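Local atomic coordinates of SusD superfamily protein (Bacteroides thetaiotaomicron, PDB entry 3MCX), a protein that is of uncharacterised function but, as a member of the SusD family, probably binds glycans at the outer membrane of this gut bacterium. Residues Thr313-Ile318 with Ala328-Val333. Numbering follows the deposited sequence. Where two conformers were deposited one is given.
Sequences TKESVI and AMHEKV. With ZN (zinc ion), chain D.
A water held by three backbone groups ties the two segments together: it accepts from Ser316 N and donates to Met329 O and to Glu331 O, the latter at 2.8 Å. It sits inside the base of the loop that links strand 313-314 to its antiparallel partner 334-335, a beta hairpin whose arms part here, and replaces direct backbone pairing. Beside the water, Glu315 CA turns its hydrogen to Glu331 O (3.6 Å, 160° at the hydrogen), and Lys332 CA makes a similar, more bent contact with Lys314 O. Lys332 is the centre of an inverse gamma turn, closed by a weak bond from Val333 N to Glu331 O; Glu331 O thus takes the water's hydrogen bond, the CA-H of Glu315 and this weak bond.

On the outer side a zinc ion clamps the loop. Glu315 reaches it with a fully extended chain, CG anti to the backbone N (chi1 -169°), its CG packing against His330 O. Glu315 OE2 binds zinc at 1.9 Å, while OE1 stays at 3.2 Å from the metal, so the carboxylate coordinates through one oxygen. His330, the third residue of the type I turn from Ala328 to Glu331, supplies ND1 at 2.0 Å; Glu315 OE2 lies near the ring plane at its edge, and the carboxylate plane is turned 71° from that of the imidazole. Glu319 OE1 is the third ligand from this chain.

At the strand end Thr313 and Lys332 cross almost perpendicularly. Thr313 OG1 is hydrogen-bonded to His310 O, and the same oxygen lies against the aliphatic chain of Lys332, 3.8 Å from Lys332 CB.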
ATOM      1  N   THR A 313     -13.061  14.026   5.274  1.00  6.35           N
ATOM      2  CA  THR A 313     -12.310  14.772   6.298  1.00  6.57           C
ATOM      3  C   THR A 313     -13.303  15.250   7.375  1.00  7.16           C
ATOM      4  O   THR A 313     -14.285  15.929   7.077  1.00  8.49           O
ATOM      5  CB  THR A 313     -11.559  15.974   5.678  1.00  6.76           C
ATOM      6  OG1 THR A 313     -12.498  16.933   5.180  1.00  7.43           O
ATOM      7  CG2 THR A 313     -10.664  15.502   4.520  1.00  7.18           C
ATOM      8  N   LYS A 314     -13.037  14.900   8.631  1.00  6.47           N
ATOM      9  CA  LYS A 314     -13.948  15.110   9.734  0.50  6.52           C
ATOM     10  C   LYS A 314     -13.218  15.788  10.905  1.00  5.70           C
ATOM     11  O   LYS A 314     -12.078  15.455  11.193  1.00  4.92           O
ATOM     12  CB  LYS A 314     -14.461  13.745  10.207  0.50  6.97           C
ATOM     13  CG  LYS A 314     -15.075  12.888   9.118  0.50  9.02           C
ATOM     14  CD  LYS A 314     -16.302  13.574   8.544  0.50  8.92           C
ATOM     15  CE  LYS A 314     -17.019  12.717   7.510  0.50 10.14           C
ATOM     16  NZ  LYS A 314     -18.076  13.497   6.764  0.50 11.82           N
ATOM     17  N   GLU A 315     -13.916  16.653  11.622  1.00  5.63           N
ATOM     18  CA  GLU A 315     -13.409  17.233  12.824  1.00  7.44           C
ATOM     19  C   GLU A 315     -13.525  16.171  13.948  1.00  7.01           C
ATOM     20  O   GLU A 315     -14.345  15.276  13.866  1.00  6.02           O
ATOM     21  CB  GLU A 315     -14.310  18.399  13.147  1.00  9.53           C
ATOM     22  CG  GLU A 315     -13.807  19.232  14.180  1.00 11.41           C
ATOM     23  CD  GLU A 315     -14.752  20.319  14.719  1.00  8.03           C
ATOM     24  OE1 GLU A 315     -15.838  20.756  14.157  1.00  9.85           O
ATOM     25  OE2 GLU A 315     -14.292  20.771  15.786  1.00  3.90           O
ATOM     26  N   SER A 316     -12.702  16.294  14.979  1.00  5.31           N
ATOM     27  CA  SER A 316     -12.816  15.460  16.178  1.00  5.04           C
ATOM     28  C   SER A 316     -14.233  15.434  16.739  1.00  4.47           C
ATOM     29  O   SER A 316     -14.870  16.464  16.951  1.00  4.73           O
ATOM     30  CB  SER A 316     -11.895  16.013  17.266  1.00  6.20           C
ATOM     31  OG  SER A 316     -12.041  15.317  18.496  1.00  6.05           O
ATOM     32  N   VAL A 317     -14.709  14.224  17.030  1.00  4.72           N
ATOM     33  CA  VAL A 317     -16.008  14.078  17.672  1.00  4.33           C
ATOM     34  C   VAL A 317     -15.963  14.555  19.141  1.00  4.08           C
ATOM     35  O   VAL A 317     -16.991  14.863  19.745  1.00  4.72           O
ATOM     36  CB  VAL A 317     -16.587  12.625  17.591  1.00  5.53           C
ATOM     37  CG1 VAL A 317     -16.790  12.185  16.139  1.00  8.17           C
ATOM     38  CG2 VAL A 317     -15.684  11.627  18.333  1.00  6.93           C
ATOM     39  N   ILE A 318     -14.761  14.614  19.719  1.00  3.48           N
ATOM     40  CA  ILE A 318     -14.566  15.291  20.999  1.00  3.46           C
ATOM     41  C   ILE A 318     -14.356  16.802  20.750  1.00  3.43           C
ATOM     42  O   ILE A 318     -13.330  17.198  20.201  1.00  3.42           O
ATOM     43  CB  ILE A 318     -13.329  14.770  21.757  1.00  3.28           C
ATOM     44  CG1 ILE A 318     -13.436  13.247  21.989  1.00  5.82           C
ATOM     45  CG2 ILE A 318     -13.105  15.532  23.038  1.00  4.76           C
ATOM     46  CD1 ILE A 318     -12.068  12.584  22.361  1.00  6.91           C
ATOM     47  N   ALA A 328      -4.639  22.239  15.302  1.00  6.23           N
ATOM     48  CA  ALA A 328      -5.547  21.295  14.642  1.00  5.88           C
ATOM     49  C   ALA A 328      -6.882  21.113  15.381  1.00  5.56           C
ATOM     50  O   ALA A 328      -7.725  20.394  14.864  1.00  5.02           O
ATOM     51  CB  ALA A 328      -4.877  19.912  14.516  1.00  5.80           C
HETATM   52  N   MSE A 329      -7.028  21.726  16.550  1.00  4.99           N
HETATM   53  CA  MSE A 329      -8.148  21.418  17.483  1.00  4.68           C
HETATM   54  C   MSE A 329      -9.499  21.256  16.787  1.00  6.17           C
HETATM   55  O   MSE A 329     -10.219  20.203  17.013  1.00  5.40           O
HETATM   56  CB  MSE A 329      -8.245  22.467  18.572  1.00  5.29           C
HETATM   57  CG  MSE A 329      -9.350  22.185  19.595  1.00  7.12           C
HETATM   58 SE   MSE A 329      -9.435  23.412  21.052  0.75  5.98          SE
HETATM   59  CE  MSE A 329      -8.188  22.540  22.199  1.00 12.01           C
ATOM     60  N   HIS A 330      -9.875  22.238  15.961  1.00  4.67           N
ATOM     61  CA  HIS A 330     -11.192  22.240  15.281  1.00  4.48           C
ATOM     62  C   HIS A 330     -11.039  21.989  13.739  1.00  5.79           C
ATOM     63  O   HIS A 330     -12.020  22.181  12.984  1.00  7.57           O
ATOM     64  CB  HIS A 330     -12.025  23.472  15.633  1.00  4.64           C
ATOM     65  CG  HIS A 330     -12.315  23.567  17.096  1.00  3.49           C
ATOM     66  ND1 HIS A 330     -13.380  22.920  17.717  1.00  3.35           N
ATOM     67  CD2 HIS A 330     -11.656  24.237  18.068  1.00  5.74           C
ATOM     68  CE1 HIS A 330     -13.327  23.180  19.013  1.00  6.75           C
ATOM     69  NE2 HIS A 330     -12.310  23.990  19.246  1.00  5.92           N
ATOM     70  N   GLU A 331      -9.882  21.540  13.299  1.00  5.49           N
ATOM     71  CA  GLU A 331      -9.718  21.259  11.904  1.00  5.99           C
ATOM     72  C   GLU A 331     -10.204  19.862  11.511  1.00  5.28           C
ATOM     73  O   GLU A 331     -10.304  18.968  12.347  1.00  5.24           O
ATOM     74  CB  GLU A 331      -8.239  21.461  11.533  1.00  6.63           C
ATOM     75  CG  GLU A 331      -7.727  22.862  11.786  1.00  8.24           C
ATOM     76  CD  GLU A 331      -8.446  23.875  10.964  1.00 17.49           C
ATOM     77  OE1 GLU A 331      -8.583  23.635   9.738  1.00 19.20           O
ATOM     78  OE2 GLU A 331      -8.909  24.846  11.590  1.00 22.66           O
ATOM     79  N   LYS A 332     -10.522  19.666  10.246  1.00  5.50           N
ATOM     80  CA  LYS A 332     -11.052  18.402   9.772  1.00  5.91           C
ATOM     81  C   LYS A 332      -9.936  17.394   9.494  1.00  6.37           C
ATOM     82  O   LYS A 332      -9.708  16.975   8.354  1.00  6.56           O
ATOM     83  CB  LYS A 332     -11.951  18.644   8.565  1.00  6.38           C
ATOM     84  CG  LYS A 332     -13.151  19.454   8.889  1.00  7.60           C
ATOM     85  CD  LYS A 332     -14.077  19.621   7.677  1.00 10.77           C
ATOM     86  CE  LYS A 332     -15.293  20.484   8.019  1.00 14.70           C
ATOM     87  NZ  LYS A 332     -16.281  20.367   6.884  1.00 20.34           N
ATOM     88  N   VAL A 333      -9.251  16.992  10.569  1.00  4.95           N
ATOM     89  CA  VAL A 333      -8.037  16.202  10.438  1.00  5.58           C
ATOM     90  C   VAL A 333      -8.240  14.696  10.602  1.00  6.14           C
ATOM     91  O   VAL A 333      -7.281  13.955  10.518  1.00  6.35           O
ATOM     92  CB  VAL A 333      -6.965  16.686  11.440  1.00  5.13           C
ATOM     93  CG1 VAL A 333      -6.624  18.167  11.158  1.00  5.60           C
ATOM     94  CG2 VAL A 333      -7.387  16.453  12.936  1.00  6.22           C
TER
HETATM   95 ZN    ZN D   3     -15.021  22.146  16.962  0.80 10.08          ZN
HETATM   96  O   HOH W   1     -10.570  18.274  15.023  1.00  5.15           O
HETATM   97  O   HOH W   2     -11.711  19.657  19.122  1.00  6.37           O